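Local structure of fatty acid CoA ligase (Marinactinospora thermotolerans, 6SQ8) at residues H57-L68 / I200-Q211. The protein belongs to the ANL superfamily of AMP-binding enzymes, with a large N-terminal AMP-binding part and a smaller C-terminal domain, and binds adenosine monophosphate. Sequence-based numbering, arbitrary orientation.
With EQ2 (1-ethanoyl-9~{H}-pyrido[3,4-b]indole-3-carboxylic acid), chain F.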
ATOM      1  N   HIS A  57     -12.016 -10.220   7.005  1.00 35.70           N
ATOM      2  CA  HIS A  57     -11.772  -9.989   8.424  1.00 35.91           C
ATOM      3  C   HIS A  57     -11.453  -8.524   8.677  1.00 35.13           C
ATOM      4  O   HIS A  57     -11.184  -7.771   7.768  1.00 36.33           O
ATOM      5  CB  HIS A  57     -10.609 -10.854   8.907  1.00 40.48           C
ATOM      6  CG  HIS A  57      -9.371 -10.668   8.095  1.00 42.88           C
ATOM      7  ND1 HIS A  57      -8.928 -11.627   7.209  1.00 45.06           N
ATOM      8  CD2 HIS A  57      -8.520  -9.627   7.985  1.00 42.19           C
ATOM      9  CE1 HIS A  57      -7.833 -11.203   6.624  1.00 44.08           C
ATOM     10  NE2 HIS A  57      -7.578  -9.972   7.068  1.00 44.12           N
ATOM     11  N   ALA A  58     -11.469  -8.159   9.952  1.00 37.97           N
ATOM     12  CA  ALA A  58     -11.019  -6.863  10.421  1.00 38.38           C
ATOM     13  C   ALA A  58      -9.534  -6.976  10.808  1.00 36.48           C
ATOM     14  O   ALA A  58      -8.893  -7.965  10.505  1.00 36.69           O
ATOM     15  CB  ALA A  58     -11.889  -6.451  11.585  1.00 40.20           C
ATOM     16  N   ASN A  59      -8.989  -5.954  11.475  1.00 33.78           N
ATOM     17  CA  ASN A  59      -7.619  -5.992  11.952  1.00 32.25           C
ATOM     18  C   ASN A  59      -7.597  -6.671  13.317  1.00 31.43           C
ATOM     19  O   ASN A  59      -7.500  -5.999  14.327  1.00 37.11           O
ATOM     20  CB  ASN A  59      -6.982  -4.601  12.010  1.00 32.43           C
ATOM     21  CG  ASN A  59      -6.504  -4.109  10.658  1.00 33.05           C
ATOM     22  OD1 ASN A  59      -7.037  -4.524   9.620  1.00 30.14           O
ATOM     23  ND2 ASN A  59      -5.499  -3.240  10.672  1.00 27.72           N
ATOM     24  N   THR A  60      -7.662  -8.007  13.322  1.00 31.99           N
ATOM     25  CA  THR A  60      -7.670  -8.839  14.554  1.00 32.68           C
ATOM     26  C   THR A  60      -6.451  -9.766  14.566  1.00 30.93           C
ATOM     27  O   THR A  60      -5.937 -10.118  13.517  1.00 31.79           O
ATOM     28  CB  THR A  60      -8.927  -9.707  14.627  1.00 32.52           C
ATOM     29  OG1 THR A  60      -8.796 -10.763  13.670  1.00 33.81           O
ATOM     30  CG2 THR A  60     -10.182  -8.914  14.341  1.00 33.11           C
ATOM     31  N   TRP A  61      -6.026 -10.199  15.752  1.00 29.89           N
ATOM     32  CA  TRP A  61      -4.840 -11.016  15.850  1.00 30.47           C
ATOM     33  C   TRP A  61      -5.067 -12.397  15.228  1.00 30.15           C
ATOM     34  O   TRP A  61      -4.134 -13.024  14.743  1.00 30.08           O
ATOM     35  CB  TRP A  61      -4.373 -11.116  17.297  1.00 33.55           C
ATOM     36  CG  TRP A  61      -5.192 -11.991  18.190  1.00 34.53           C
ATOM     37  CD1 TRP A  61      -6.178 -11.599  19.043  1.00 36.90           C
ATOM     38  CD2 TRP A  61      -5.037 -13.401  18.385  1.00 37.72           C
ATOM     39  NE1 TRP A  61      -6.655 -12.666  19.751  1.00 36.82           N
ATOM     40  CE2 TRP A  61      -5.973 -13.785  19.369  1.00 38.78           C
ATOM     41  CE3 TRP A  61      -4.212 -14.382  17.821  1.00 40.05           C
ATOM     42  CZ2 TRP A  61      -6.109 -15.106  19.788  1.00 38.63           C
ATOM     43  CZ3 TRP A  61      -4.350 -15.690  18.238  1.00 39.21           C
ATOM     44  CH2 TRP A  61      -5.284 -16.042  19.211  1.00 37.34           C
ATOM     45  N   ARG A  62      -6.307 -12.870  15.235  1.00 31.42           N
ATOM     46  CA  ARG A  62      -6.609 -14.169  14.646  1.00 31.45           C
ATOM     47  C   ARG A  62      -6.452 -14.103  13.121  1.00 28.39           C
ATOM     48  O   ARG A  62      -6.118 -15.094  12.491  1.00 31.02           O
ATOM     49  CB  ARG A  62      -8.000 -14.663  15.048  1.00 34.10           C
ATOM     50  CG  ARG A  62      -8.052 -15.290  16.439  1.00 36.23           C
ATOM     51  CD  ARG A  62      -9.458 -15.800  16.754  1.00 36.05           C
ATOM     52  NE  ARG A  62      -9.559 -16.357  18.104  1.00 33.08           N
ATOM     53  CZ  ARG A  62      -9.632 -15.620  19.211  1.00 31.52           C
ATOM     54  NH1 ARG A  62      -9.646 -14.300  19.150  1.00 29.01           N
ATOM     55  NH2 ARG A  62      -9.659 -16.207  20.391  1.00 35.60           N
ATOM     56  N   ALA A  63      -6.672 -12.935  12.533  1.00 26.19           N
ATOM     57  CA  ALA A  63      -6.560 -12.786  11.085  1.00 27.86           C
ATOM     58  C   ALA A  63      -5.094 -12.895  10.640  1.00 26.76           C
ATOM     59  O   ALA A  63      -4.814 -13.248   9.480  1.00 26.05           O
ATOM     60  CB  ALA A  63      -7.185 -11.484  10.634  1.00 28.83           C
ATOM     61  N   ILE A  64      -4.180 -12.550  11.551  1.00 27.52           N
ATOM     62  CA  ILE A  64      -2.741 -12.690  11.354  1.00 29.05           C
ATOM     63  C   ILE A  64      -2.404 -14.186  11.223  1.00 30.21           C
ATOM     64  O   ILE A  64      -1.665 -14.597  10.276  1.00 31.60           O
ATOM     65  CB  ILE A  64      -1.950 -12.006  12.497  1.00 26.61           C
ATOM     66  CG1 ILE A  64      -2.110 -10.490  12.460  1.00 27.58           C
ATOM     67  CG2 ILE A  64      -0.488 -12.405  12.469  1.00 26.53           C
ATOM     68  CD1 ILE A  64      -1.393  -9.770  13.569  1.00 28.71           C
ATOM     69  N   ALA A  65      -2.942 -14.975  12.173  1.00 28.62           N
ATOM     70  CA  ALA A  65      -2.816 -16.430  12.222  1.00 25.88           C
ATOM     71  C   ALA A  65      -3.420 -17.057  10.965  1.00 26.19           C
ATOM     72  O   ALA A  65      -2.866 -18.016  10.427  1.00 27.33           O
ATOM     73  CB  ALA A  65      -3.478 -16.964  13.465  1.00 23.94           C
ATOM     74  N   LEU A  66      -4.565 -16.531  10.514  1.00 26.34           N
ATOM     75  CA  LEU A  66      -5.293 -17.144   9.412  1.00 27.39           C
ATOM     76  C   LEU A  66      -4.429 -17.096   8.146  1.00 27.26           C
ATOM     77  O   LEU A  66      -4.345 -18.079   7.427  1.00 28.61           O
ATOM     78  CB  LEU A  66      -6.640 -16.445   9.196  1.00 27.23           C
ATOM     79  CG  LEU A  66      -7.445 -16.916   7.979  1.00 26.69           C
ATOM     80  CD1 LEU A  66      -7.757 -18.390   8.099  1.00 26.42           C
ATOM     81  CD2 LEU A  66      -8.729 -16.127   7.804  1.00 26.10           C
ATOM     82  N   ARG A  67      -3.805 -15.944   7.880  1.00 29.05           N
ATOM     83  CA  ARG A  67      -3.031 -15.758   6.644  1.00 30.53           C
ATOM     84  C   ARG A  67      -1.878 -16.767   6.637  1.00 30.81           C
ATOM     85  O   ARG A  67      -1.619 -17.445   5.632  1.00 31.76           O
ATOM     86  CB  ARG A  67      -2.508 -14.326   6.534  1.00 33.05           C
ATOM     87  CG  ARG A  67      -1.790 -13.976   5.227  1.00 33.75           C
ATOM     88  CD  ARG A  67      -0.916 -12.742   5.405  1.00 37.72           C
ATOM     89  NE  ARG A  67      -0.663 -11.951   4.202  1.00 39.10           N
ATOM     90  CZ  ARG A  67      -1.257 -10.799   3.913  1.00 37.14           C
ATOM     91  NH1 ARG A  67      -2.302 -10.410   4.625  1.00 40.38           N
ATOM     92  NH2 ARG A  67      -0.804 -10.044   2.924  1.00 36.82           N
ATOM     93  N   LEU A  68      -1.219 -16.864   7.791  1.00 30.61           N
ATOM     94  CA  LEU A  68      -0.064 -17.685   7.981  1.00 32.75           C
ATOM     95  C   LEU A  68      -0.466 -19.156   7.815  1.00 34.90           C
ATOM     96  O   LEU A  68       0.258 -19.935   7.199  1.00 39.62           O
ATOM     97  CB  LEU A  68       0.493 -17.372   9.374  1.00 32.61           C
ATOM     98  CG  LEU A  68       1.930 -17.787   9.650  1.00 34.53           C
ATOM     99  CD1 LEU A  68       2.822 -17.575   8.441  1.00 36.21           C
ATOM    100  CD2 LEU A  68       2.471 -17.035  10.849  1.00 35.49           C
ATOM    101  N   ILE A 200      -3.330   0.093   9.069  1.00 24.63           N
ATOM    102  CA  ILE A 200      -3.809  -0.163   7.725  1.00 25.56           C
ATOM    103  C   ILE A 200      -4.378  -1.575   7.683  1.00 26.43           C
ATOM    104  O   ILE A 200      -4.012  -2.402   8.497  1.00 27.31           O
ATOM    105  CB  ILE A 200      -2.711   0.056   6.668  1.00 26.40           C
ATOM    106  CG1 ILE A 200      -1.549  -0.927   6.816  1.00 27.73           C
ATOM    107  CG2 ILE A 200      -2.237   1.491   6.684  1.00 26.52           C
ATOM    108  CD1 ILE A 200      -0.403  -0.672   5.859  1.00 28.48           C
ATOM    109  N   PRO A 201      -5.290  -1.903   6.745  1.00 28.48           N
ATOM    110  CA  PRO A 201      -5.967  -3.191   6.761  1.00 29.55           C
ATOM    111  C   PRO A 201      -4.991  -4.365   6.609  1.00 33.72           C
ATOM    112  O   PRO A 201      -4.067  -4.295   5.790  1.00 38.45           O
ATOM    113  CB  PRO A 201      -6.894  -3.129   5.533  1.00 29.15           C
ATOM    114  CG  PRO A 201      -7.062  -1.661   5.257  1.00 28.28           C
ATOM    115  CD  PRO A 201      -5.728  -1.060   5.622  1.00 29.18           C
ATOM    116  N   LEU A 202      -5.229  -5.438   7.388  1.00 34.03           N
ATOM    117  CA  LEU A 202      -4.443  -6.669   7.342  1.00 32.15           C
ATOM    118  C   LEU A 202      -4.657  -7.426   6.024  1.00 33.18           C
ATOM    119  O   LEU A 202      -3.915  -8.370   5.738  1.00 37.47           O
ATOM    120  CB  LEU A 202      -4.834  -7.548   8.528  1.00 32.80           C
ATOM    121  CG  LEU A 202      -4.247  -7.142   9.882  1.00 33.67           C
ATOM    122  CD1 LEU A 202      -4.695  -8.123  10.984  1.00 31.09           C
ATOM    123  CD2 LEU A 202      -2.719  -7.046   9.819  1.00 32.31           C
ATOM    124  N   SER A 203      -5.659  -7.033   5.232  1.00 31.14           N
ATOM    125  CA  SER A 203      -5.965  -7.701   3.976  1.00 31.35           C
ATOM    126  C   SER A 203      -4.893  -7.445   2.899  1.00 33.80           C
ATOM    127  O   SER A 203      -4.791  -8.237   1.961  1.00 35.59           O
ATOM    128  CB  SER A 203      -7.318  -7.281   3.482  1.00 30.30           C
ATOM    129  OG  SER A 203      -7.363  -5.877   3.287  1.00 27.69           O
ATOM    130  N   ASP A 204      -4.110  -6.353   3.008  1.00 34.58           N
ATOM    131  CA  ASP A 204      -3.082  -6.009   1.985  1.00 32.93           C
ATOM    132  C   ASP A 204      -1.732  -5.743   2.664  1.00 29.47           C
ATOM    133  O   ASP A 204      -1.273  -6.572   3.426  1.00 29.16           O
ATOM    134  CB  ASP A 204      -3.590  -4.891   1.078  1.00 37.11           C
ATOM    135  CG  ASP A 204      -4.847  -5.300   0.332  1.00 38.39           C
ATOM    136  OD1 ASP A 204      -4.729  -6.041  -0.655  1.00 36.65           O
ATOM    137  OD2 ASP A 204      -5.943  -4.885   0.765  1.00 41.51           O
ATOM    138  N   LEU A 205      -1.086  -4.615   2.368  1.00 28.17           N
ATOM    139  CA  LEU A 205       0.270  -4.379   2.842  1.00 28.19           C
ATOM    140  C   LEU A 205       0.361  -4.579   4.360  1.00 27.91           C
ATOM    141  O   LEU A 205       1.340  -5.123   4.858  1.00 26.22           O
ATOM    142  CB  LEU A 205       0.729  -2.973   2.468  1.00 28.38           C
ATOM    143  CG  LEU A 205       2.100  -2.574   3.002  1.00 28.86           C
ATOM    144  CD1 LEU A 205       3.162  -3.539   2.504  1.00 28.78           C
ATOM    145  CD2 LEU A 205       2.439  -1.144   2.593  1.00 31.32           C
ATOM    146  N   GLY A 206      -0.672  -4.151   5.087  1.00 29.33           N
ATOM    147  CA  GLY A 206      -0.723  -4.311   6.552  1.00 28.84           C
ATOM    148  C   GLY A 206      -0.387  -5.721   7.003  1.00 29.16           C
ATOM    149  O   GLY A 206       0.363  -5.918   7.950  1.00 30.08           O
ATOM    150  N   GLY A 207      -0.964  -6.704   6.311  1.00 30.59           N
ATOM    151  CA  GLY A 207      -0.785  -8.102   6.629  1.00 31.36           C
ATOM    152  C   GLY A 207       0.622  -8.610   6.341  1.00 33.46           C
ATOM    153  O   GLY A 207       1.096  -9.505   7.058  1.00 38.85           O
ATOM    154  N   GLU A 208       1.271  -8.080   5.288  1.00 32.97           N
ATOM    155  CA  GLU A 208       2.654  -8.412   4.974  1.00 32.19           C
ATOM    156  C   GLU A 208       3.584  -7.794   6.026  1.00 29.80           C
ATOM    157  O   GLU A 208       4.563  -8.416   6.435  1.00 27.81           O
ATOM    158  CB  GLU A 208       3.047  -7.966   3.563  1.00 35.15           C
ATOM    159  CG  GLU A 208       4.525  -8.204   3.229  1.00 39.61           C
ATOM    160  CD  GLU A 208       4.978  -9.669   3.213  1.00 45.09           C
ATOM    161  OE1 GLU A 208       4.160 -10.559   2.829  1.00 44.01           O
ATOM    162  OE2 GLU A 208       6.156  -9.938   3.581  1.00 51.06           O
ATOM    163  N   LEU A 209       3.281  -6.570   6.467  1.00 28.86           N
ATOM    164  CA  LEU A 209       4.109  -5.913   7.469  1.00 30.19           C
ATOM    165  C   LEU A 209       4.016  -6.685   8.789  1.00 31.41           C
ATOM    166  O   LEU A 209       4.999  -6.760   9.536  1.00 33.93           O
ATOM    167  CB  LEU A 209       3.679  -4.454   7.656  1.00 30.88           C
ATOM    168  CG  LEU A 209       3.950  -3.518   6.478  1.00 30.33           C
ATOM    169  CD1 LEU A 209       3.295  -2.172   6.694  1.00 30.44           C
ATOM    170  CD2 LEU A 209       5.435  -3.336   6.233  1.00 31.70           C
ATOM    171  N   ALA A 210       2.837  -7.238   9.087  1.00 29.36           N
ATOM    172  CA  ALA A 210       2.664  -8.030  10.286  1.00 30.40           C
ATOM    173  C   ALA A 210       3.587  -9.254  10.215  1.00 30.07           C
ATOM    174  O   ALA A 210       4.251  -9.607  11.198  1.00 29.56           O
ATOM    175  CB  ALA A 210       1.217  -8.423  10.441  1.00 31.02           C
ATOM    176  N   GLN A 211       3.629  -9.886   9.038  1.00 28.51           N
ATOM    177  CA  GLN A 211       4.472 -11.074   8.831  1.00 28.83           C
ATOM    178  C   GLN A 211       5.957 -10.703   8.957  1.00 28.24           C
ATOM    179  O   GLN A 211       6.702 -11.419   9.625  1.00 28.09           O
ATOM    180  CB  GLN A 211       4.135 -11.753   7.502  1.00 29.26           C
ATOM    181  CG  GLN A 211       2.852 -12.565   7.587  1.00 31.57           C
ATOM    182  CD  GLN A 211       2.565 -13.427   6.386  1.00 32.50           C
ATOM    183  OE1 GLN A 211       3.026 -13.170   5.266  1.00 33.18           O
ATOM    184  NE2 GLN A 211       1.733 -14.430   6.618  1.00 32.29           N
TER
HETATM  185  C1  EQ2 F 501       5.739   0.069   0.149  1.00 40.92           C
HETATM  186  C2  EQ2 F 501       4.454   0.607  -0.377  1.00 40.14           C
HETATM  187  O1  EQ2 F 501       4.123   1.742  -0.087  1.00 45.09           O
HETATM  188  C3  EQ2 F 501       3.559  -0.272  -1.209  1.00 37.28           C
HETATM  189  N1  EQ2 F 501       2.615   0.345  -1.931  1.00 36.34           N
HETATM  190  C4  EQ2 F 501       1.763  -0.372  -2.679  1.00 41.21           C
HETATM  191  C5  EQ2 F 501       0.693   0.383  -3.437  1.00 42.52           C
HETATM  192  O2  EQ2 F 501       0.697   1.631  -3.378  1.00 40.44           O
HETATM  193  O3  EQ2 F 501      -0.144  -0.320  -4.030  1.00 45.79           O
HETATM  194  C6  EQ2 F 501       1.806  -1.760  -2.738  1.00 39.41           C
HETATM  195  C7  EQ2 F 501       2.771  -2.427  -2.006  1.00 36.72           C
HETATM  196  C8  EQ2 F 501       3.130  -3.810  -1.832  1.00 36.23           C
HETATM  197  C9  EQ2 F 501       2.646  -5.020  -2.324  1.00 36.16           C
HETATM  198  C10 EQ2 F 501       3.259  -6.191  -1.936  1.00 34.88           C
HETATM  199  C11 EQ2 F 501       4.344  -6.179  -1.063  1.00 34.20           C
HETATM  200  C12 EQ2 F 501       4.857  -5.004  -0.568  1.00 36.41           C
HETATM  201  C13 EQ2 F 501       4.234  -3.822  -0.961  1.00 38.35           C
HETATM  202  N2  EQ2 F 501       4.539  -2.522  -0.606  1.00 39.61           N
HETATM  203  C14 EQ2 F 501       3.669  -1.672  -1.227  1.00 36.90           C
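Arg67 swings CG opposite its backbone N (chi1 -175°) and runs extended to NE, which carries its guanidinium to the start of helix 205-211, while Asn59, its CG beside the backbone N (chi1 -80°), turns its amide to the loop before that helix. The Asn59 amide bonds to the backbone through both ends: ND2 donates to Ile200 O at 2.8 Å, with the acceptor close to the amide plane, and OD1 accepts Leu202 N at 3.0 Å, the N-H arriving from above the carbonyl plane. Arg67 NH1 meets Leu202 O at the guanidinium edge in a weak, bent bond of 2.8 Å. One face of the guanidinium lies over the Gly207-Glu208 peptide, with NH1 3.4 Å from Gly207 CA, where the lack of a side chain permits the close approach. Within the AMP-binding domain of this ANL-superfamily protein, helices 61-68 and 205-211 cross nearly at right angles (82°), their axes 10.4 Å apart at closest approach; Leu205, pointing away from 57-68, sets CD1 3.6 Å from N2 of the bound 1-ethanoyl-9H-pyrido[3,4-b]indole-3-carboxylic acid. Leu202, in the type I turn from Pro201 to Asp204 that precedes helix 205-211, points its side chain at the start of helix 61-68: CD1 packs against Ile64 CG1 at 3.8 Å and near Ala63 CB, and Leu222 of strand 219-222 also touches this side chain. Farther along, the Gln211 amide crosses the Arg67 chain, NE2 3.4 Å from CD, its plane steeply inclined to the guanidinium; Tyr6 and Gln71 hydrogen-bond to its OE1 and NE2, respectively.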